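Local coordinates for phenylacetaldehyde dehydrogenase (Burkholderia cenocepacia, PDB 4O5H), which probably oxidises phenylacetaldehyde to phenylacetate, using NAD+ as electron acceptor, as a member of the aldehyde dehydrogenase family, at residues Thr204-Pro209 against Ala246-Asp251; Gln71-Ala76 against Asn235-Tyr240. All blocks are in the same frame, centred on the assembly; numbering follows the deposited sequence.

Contact 1 (Thr204-Pro209 against Ala246-Asp251)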
loop_
_atom_site.group_PDB
_atom_site.type_symbol
_atom_site.label_atom_id
_atom_site.label_comp_id
_atom_site.label_asym_id
_atom_site.label_seq_id
_atom_site.Cartn_x
_atom_site.Cartn_y
_atom_site.Cartn_z
ATOM N N THR A 204 -11.216 2.136 -14.288
ATOM C CA THR A 204 -10.985 3.053 -15.400
ATOM C C THR A 204 -9.725 3.820 -15.096
ATOM O O THR A 204 -9.228 3.762 -13.961
ATOM C CB THR A 204 -12.181 4.025 -15.642
ATOM O OG1 THR A 204 -12.402 4.832 -14.487
ATOM C CG2 THR A 204 -13.407 3.240 -15.949
ATOM N N VAL A 205 -9.158 4.502 -16.093
ATOM C CA VAL A 205 -7.791 4.979 -16.000
ATOM C C VAL A 205 -7.617 6.334 -16.649
ATOM O O VAL A 205 -8.114 6.566 -17.747
ATOM C CB VAL A 205 -6.809 4.053 -16.773
ATOM C CG1 VAL A 205 -5.351 4.433 -16.504
ATOM C CG2 VAL A 205 -6.950 2.618 -16.364
ATOM N N VAL A 206 -6.897 7.221 -15.971
ATOM C CA VAL A 206 -6.303 8.386 -16.579
ATOM C C VAL A 206 -4.783 8.156 -16.606
ATOM O O VAL A 206 -4.139 8.075 -15.558
ATOM C CB VAL A 206 -6.631 9.670 -15.819
ATOM C CG1 VAL A 206 -6.007 10.872 -16.509
ATOM C CG2 VAL A 206 -8.140 9.843 -15.698
ATOM N N LEU A 207 -4.226 8.090 -17.807
ATOM C CA LEU A 207 -2.790 7.882 -18.000
ATOM C C LEU A 207 -2.081 9.187 -18.360
ATOM O O LEU A 207 -2.552 9.925 -19.230
ATOM C CB LEU A 207 -2.539 6.900 -19.144
ATOM C CG LEU A 207 -1.047 6.612 -19.410
ATOM C CD1 LEU A 207 -0.453 5.779 -18.285
ATOM C CD2 LEU A 207 -0.837 5.913 -20.723
ATOM N N LYS A 208 -0.990 9.483 -17.660
ATOM C CA LYS A 208 -0.134 10.630 -17.965
ATOM C C LYS A 208 1.239 10.093 -18.408
ATOM O O LYS A 208 2.078 9.783 -17.592
ATOM C CB LYS A 208 0.051 11.533 -16.749
ATOM C CG LYS A 208 0.168 13.033 -17.055
ATOM C CD LYS A 208 1.308 13.496 -17.928
ATOM C CE LYS A 208 2.508 13.769 -17.044
ATOM N NZ LYS A 208 3.772 13.895 -17.778
ATOM N N PRO A 209 1.467 9.988 -19.699
ATOM C CA PRO A 209 2.820 9.595 -20.131
ATOM C C PRO A 209 3.857 10.679 -19.808
ATOM O O PRO A 209 3.524 11.843 -19.604
ATOM C CB PRO A 209 2.681 9.416 -21.653
ATOM C CG PRO A 209 1.346 9.897 -22.006
ATOM C CD PRO A 209 0.532 10.146 -20.805
ATOM N N ALA A 246 1.059 16.446 -11.347
ATOM C CA ALA A 246 0.751 16.836 -10.004
ATOM C C ALA A 246 -0.743 16.964 -9.847
ATOM O O ALA A 246 -1.308 16.533 -8.838
ATOM C CB ALA A 246 1.440 18.163 -9.687
ATOM N N ALA A 247 -1.394 17.552 -10.845
ATOM C CA ALA A 247 -2.828 17.732 -10.777
ATOM C C ALA A 247 -3.578 16.394 -10.704
ATOM O O ALA A 247 -4.574 16.263 -9.979
ATOM C CB ALA A 247 -3.313 18.514 -11.973
ATOM N N LEU A 248 -3.087 15.402 -11.423
ATOM C CA LEU A 248 -3.693 14.092 -11.366
ATOM C C LEU A 248 -3.569 13.501 -9.952
ATOM O O LEU A 248 -4.548 13.034 -9.373
ATOM C CB LEU A 248 -3.035 13.174 -12.398
ATOM C CG LEU A 248 -3.579 11.746 -12.462
ATOM C CD1 LEU A 248 -5.106 11.752 -12.634
ATOM C CD2 LEU A 248 -2.883 11.004 -13.599
ATOM N N SER A 249 -2.370 13.597 -9.380
ATOM C CA SER A 249 -2.119 13.058 -8.036
ATOM C C SER A 249 -2.982 13.655 -6.935
ATOM O O SER A 249 -3.336 12.946 -5.975
ATOM C CB SER A 249 -0.628 13.169 -7.645
ATOM O OG SER A 249 -0.248 14.517 -7.369
ATOM N N ARG A 250 -3.360 14.934 -7.069
ATOM C CA ARG A 250 -4.133 15.637 -6.049
ATOM C C ARG A 250 -5.646 15.519 -6.226
ATOM O O ARG A 250 -6.408 16.010 -5.391
ATOM C CB ARG A 250 -3.844 17.146 -6.104
ATOM C CG ARG A 250 -2.442 17.606 -5.883
ATOM C CD ARG A 250 -2.428 19.145 -5.700
ATOM N NE ARG A 250 -2.974 19.850 -6.885
ATOM C CZ ARG A 250 -2.241 20.279 -7.922
ATOM N NH1 ARG A 250 -0.930 20.089 -7.933
ATOM N NH2 ARG A 250 -2.811 20.888 -8.953
ATOM N N ASP A 251 -6.109 14.928 -7.329
ATOM C CA ASP A 251 -7.525 14.929 -7.600
ATOM C C ASP A 251 -8.214 13.981 -6.625
ATOM O O ASP A 251 -7.869 12.823 -6.569
ATOM C CB ASP A 251 -7.818 14.552 -9.050
ATOM C CG ASP A 251 -9.210 14.946 -9.484
ATOM O OD1 ASP A 251 -10.181 14.582 -8.818
ATOM O OD2 ASP A 251 -9.347 15.640 -10.532
#
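L248 reaches from its helix to the face of strand 204-208 and meets V206 and K208 there. Its CB serves as a spacer, too far from the strand to touch it. CG lies anti to the backbone N (chi1 -180°), which carries the fork of the side chain away from the helix, and the two methyls do the touching. CD1 settles against the V206 side chain, 4.1 Å from CG1 of V206 and as near to its CB, and the two branched side chains run past one another in opposite directions. CD2 takes the other side of the fork: it lies 3.7 Å from the carbonyl O of V206, a plain van der Waals contact, and 4.3 Å from CB of K208. No hydrogen bond joins the segments. I181, V74 and I254 also touch L248, which is buried.

K208 lends this apolar patch little more than its CB. Its chain then bends away at chi2 and chi3 and brings NZ to its own neighbour's carbonyl, 2.8 Å from O of P209. That donor stands 29° out of the carbonyl plane; G239 O accepts a second bond from the same ammonium group. On the strand's other face, L207 and V205 pack on helix 187-201. Helix 241-250 thus belongs to one of the two helical layers that sandwich a largely parallel sheet, and K208 sits at the C-terminal end of its strand, the edge at which dinucleotides bind in Rossmann-type folds such as the NAD-binding domain of aldehyde dehydrogenases.

Contact 2 (Gln71-Ala76 against Asn235-Tyr240); sequences QQAVAA and NIVTGY
A73 and N235 face each other so closely that their CA atoms are 6.0 Å apart, a spacing made possible by the smallness of the alanine. The A73 methyl carries the apolar part of this contact: its CB lies 3.7 Å from CG1 of V237 and 4.1 Å from CB of N235, spanning two residues whose side chains project from the same side of their chain. One turn further along the helix, CB of A76 comes within 3.7 Å of OD1 of N235. The amide of N235 thus touches the helix, but within this contact only by packing: its ND2 is 3.8 Å from O of A73, too long for a hydrogen bond.

Here helix 67-82 covers a face of the Rossmann-like sheet of the aldehyde dehydrogenase fold, in a region where strand 234-236 runs parallel to strand 204-208 and I236, pointing the other way, packs on L218 of helix 215-227.

What fixes the buried amide lies in the next shell. With CG beside the backbone N (chi1 -51°), N235 directs OD1 to the backbone N of G36, while ND2 donates to the carbonyls of G232 and V205, so both ends of the amide are satisfied and its rotation is settled. Behind the methyls, V206 touches both A73 and V237, and M33 adds to the surround of V237. Further along the chain, T238 OG1 is hydrogen-bonded to P63 O, before Y240 takes the N-cap position of helix 241-250.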
loop_
_atom_site.group_PDB
_atom_site.type_symbol
_atom_site.label_atom_id
_atom_site.label_comp_id
_atom_site.label_asym_id
_atom_site.label_seq_id
_atom_site.Cartn_x
_atom_site.Cartn_y
_atom_site.Cartn_z
ATOM N N GLN A 71 -8.579 17.491 -14.895
ATOM C CA GLN A 71 -9.901 17.390 -14.255
ATOM C C GLN A 71 -10.974 16.861 -15.201
ATOM O O GLN A 71 -11.787 16.059 -14.798
ATOM C CB GLN A 71 -10.340 18.721 -13.691
ATOM C CG GLN A 71 -9.564 19.055 -12.418
ATOM C CD GLN A 71 -9.687 20.489 -12.020
ATOM O OE1 GLN A 71 -10.245 21.320 -12.735
ATOM N NE2 GLN A 71 -9.168 20.799 -10.865
ATOM N N GLN A 72 -10.953 17.274 -16.460
ATOM C CA GLN A 72 -11.906 16.719 -17.456
ATOM C C GLN A 72 -11.706 15.231 -17.685
ATOM O O GLN A 72 -12.663 14.487 -17.849
ATOM C CB GLN A 72 -11.833 17.437 -18.794
ATOM C CG GLN A 72 -12.275 18.866 -18.672
ATOM C CD GLN A 72 -13.765 19.027 -18.417
ATOM O OE1 GLN A 72 -14.587 18.130 -18.692
ATOM N NE2 GLN A 72 -14.117 20.133 -17.819
ATOM N N ALA A 73 -10.464 14.809 -17.784
ATOM C CA ALA A 73 -10.147 13.389 -17.950
ATOM C C ALA A 73 -10.612 12.538 -16.755
ATOM O O ALA A 73 -11.141 11.438 -16.931
ATOM C CB ALA A 73 -8.653 13.191 -18.180
ATOM N N VAL A 74 -10.380 13.055 -15.551
ATOM C CA VAL A 74 -10.827 12.396 -14.343
ATOM C C VAL A 74 -12.341 12.324 -14.312
ATOM O O VAL A 74 -12.871 11.284 -13.995
ATOM C CB VAL A 74 -10.242 13.092 -13.100
ATOM C CG1 VAL A 74 -10.872 12.548 -11.827
ATOM C CG2 VAL A 74 -8.694 12.875 -13.052
ATOM N N ALA A 75 -13.010 13.414 -14.700
ATOM C CA ALA A 75 -14.481 13.422 -14.761
ATOM C C ALA A 75 -14.979 12.332 -15.718
ATOM O O ALA A 75 -15.921 11.630 -15.372
ATOM C CB ALA A 75 -15.010 14.783 -15.160
ATOM N N ALA A 76 -14.308 12.145 -16.860
ATOM C CA ALA A 76 -14.700 11.124 -17.815
ATOM C C ALA A 76 -14.497 9.723 -17.255
ATOM O O ALA A 76 -15.350 8.851 -17.434
ATOM C CB ALA A 76 -13.950 11.298 -19.127
ATOM N N ASN A 235 -8.272 7.235 -20.610
ATOM C CA ASN A 235 -8.048 8.631 -20.978
ATOM C C ASN A 235 -6.561 8.894 -20.895
ATOM O O ASN A 235 -5.871 8.315 -20.047
ATOM C CB ASN A 235 -8.761 9.541 -19.995
ATOM C CG ASN A 235 -10.209 9.156 -19.801
ATOM O OD1 ASN A 235 -11.065 9.576 -20.579
ATOM N ND2 ASN A 235 -10.474 8.253 -18.861
ATOM N N ILE A 236 -6.047 9.696 -21.820
ATOM C CA ILE A 236 -4.608 9.922 -21.950
ATOM C C ILE A 236 -4.317 11.397 -22.063
ATOM O O ILE A 236 -4.724 12.048 -23.030
ATOM C CB ILE A 236 -4.017 9.218 -23.152
ATOM C CG1 ILE A 236 -4.349 7.727 -23.109
ATOM C CG2 ILE A 236 -2.483 9.357 -23.172
ATOM C CD1 ILE A 236 -3.939 6.920 -24.337
ATOM N N VAL A 237 -3.588 11.926 -21.085
ATOM C CA VAL A 237 -3.301 13.355 -21.005
ATOM C C VAL A 237 -1.822 13.593 -21.077
ATOM O O VAL A 237 -1.074 12.933 -20.359
ATOM C CB VAL A 237 -3.872 14.004 -19.719
ATOM C CG1 VAL A 237 -5.387 14.011 -19.755
ATOM C CG2 VAL A 237 -3.464 13.279 -18.461
ATOM N N THR A 238 -1.386 14.535 -21.915
ATOM C CA THR A 238 0.063 14.757 -22.141
ATOM C C THR A 238 0.423 16.088 -21.525
ATOM O O THR A 238 -0.443 16.943 -21.384
ATOM C CB THR A 238 0.403 14.773 -23.627
ATOM O OG1 THR A 238 -0.525 15.627 -24.351
ATOM C CG2 THR A 238 0.335 13.360 -24.198
ATOM N N GLY A 239 1.672 16.224 -21.082
ATOM C CA GLY A 239 2.135 17.480 -20.464
ATOM C C GLY A 239 3.228 17.292 -19.451
ATOM O O GLY A 239 3.768 16.191 -19.328
ATOM N N TYR A 240 3.502 18.334 -18.661
ATOM C CA TYR A 240 4.576 18.289 -17.691
ATOM C C TYR A 240 4.179 17.602 -16.413
ATOM O O TYR A 240 3.029 17.697 -15.965
ATOM C CB TYR A 240 5.056 19.698 -17.362
ATOM C CG TYR A 240 5.641 20.406 -18.537
ATOM C CD1 TYR A 240 6.838 19.973 -19.064
ATOM C CD2 TYR A 240 5.005 21.516 -19.133
ATOM C CE1 TYR A 240 7.401 20.604 -20.153
ATOM C CE2 TYR A 240 5.572 22.150 -20.231
ATOM C CZ TYR A 240 6.756 21.683 -20.724
ATOM O OH TYR A 240 7.340 22.267 -21.812
#

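Contacts 1 and 2 have centres about 7 Å apart and interleave along the chain, in the order 71-76, 204-209, 235-240, 246-251. Strands 204-208 and 234-236 are parallel neighbours in one sheet, joined by the backbone bond from N of L207 to O of N235 at 2.8 Å, and strand 234-236 leads through 237-240 into helix 241-250. The two helices, 67-82 and 241-250, lie on the same face of that sheet and touch each other, for instance at V74 and L248 and through the R250-E67 salt bridge. An early helix, distant in sequence, is thereby built into the probable NAD-binding domain, and its packing is continuous with that of the domain's own strand-turn-helix unit.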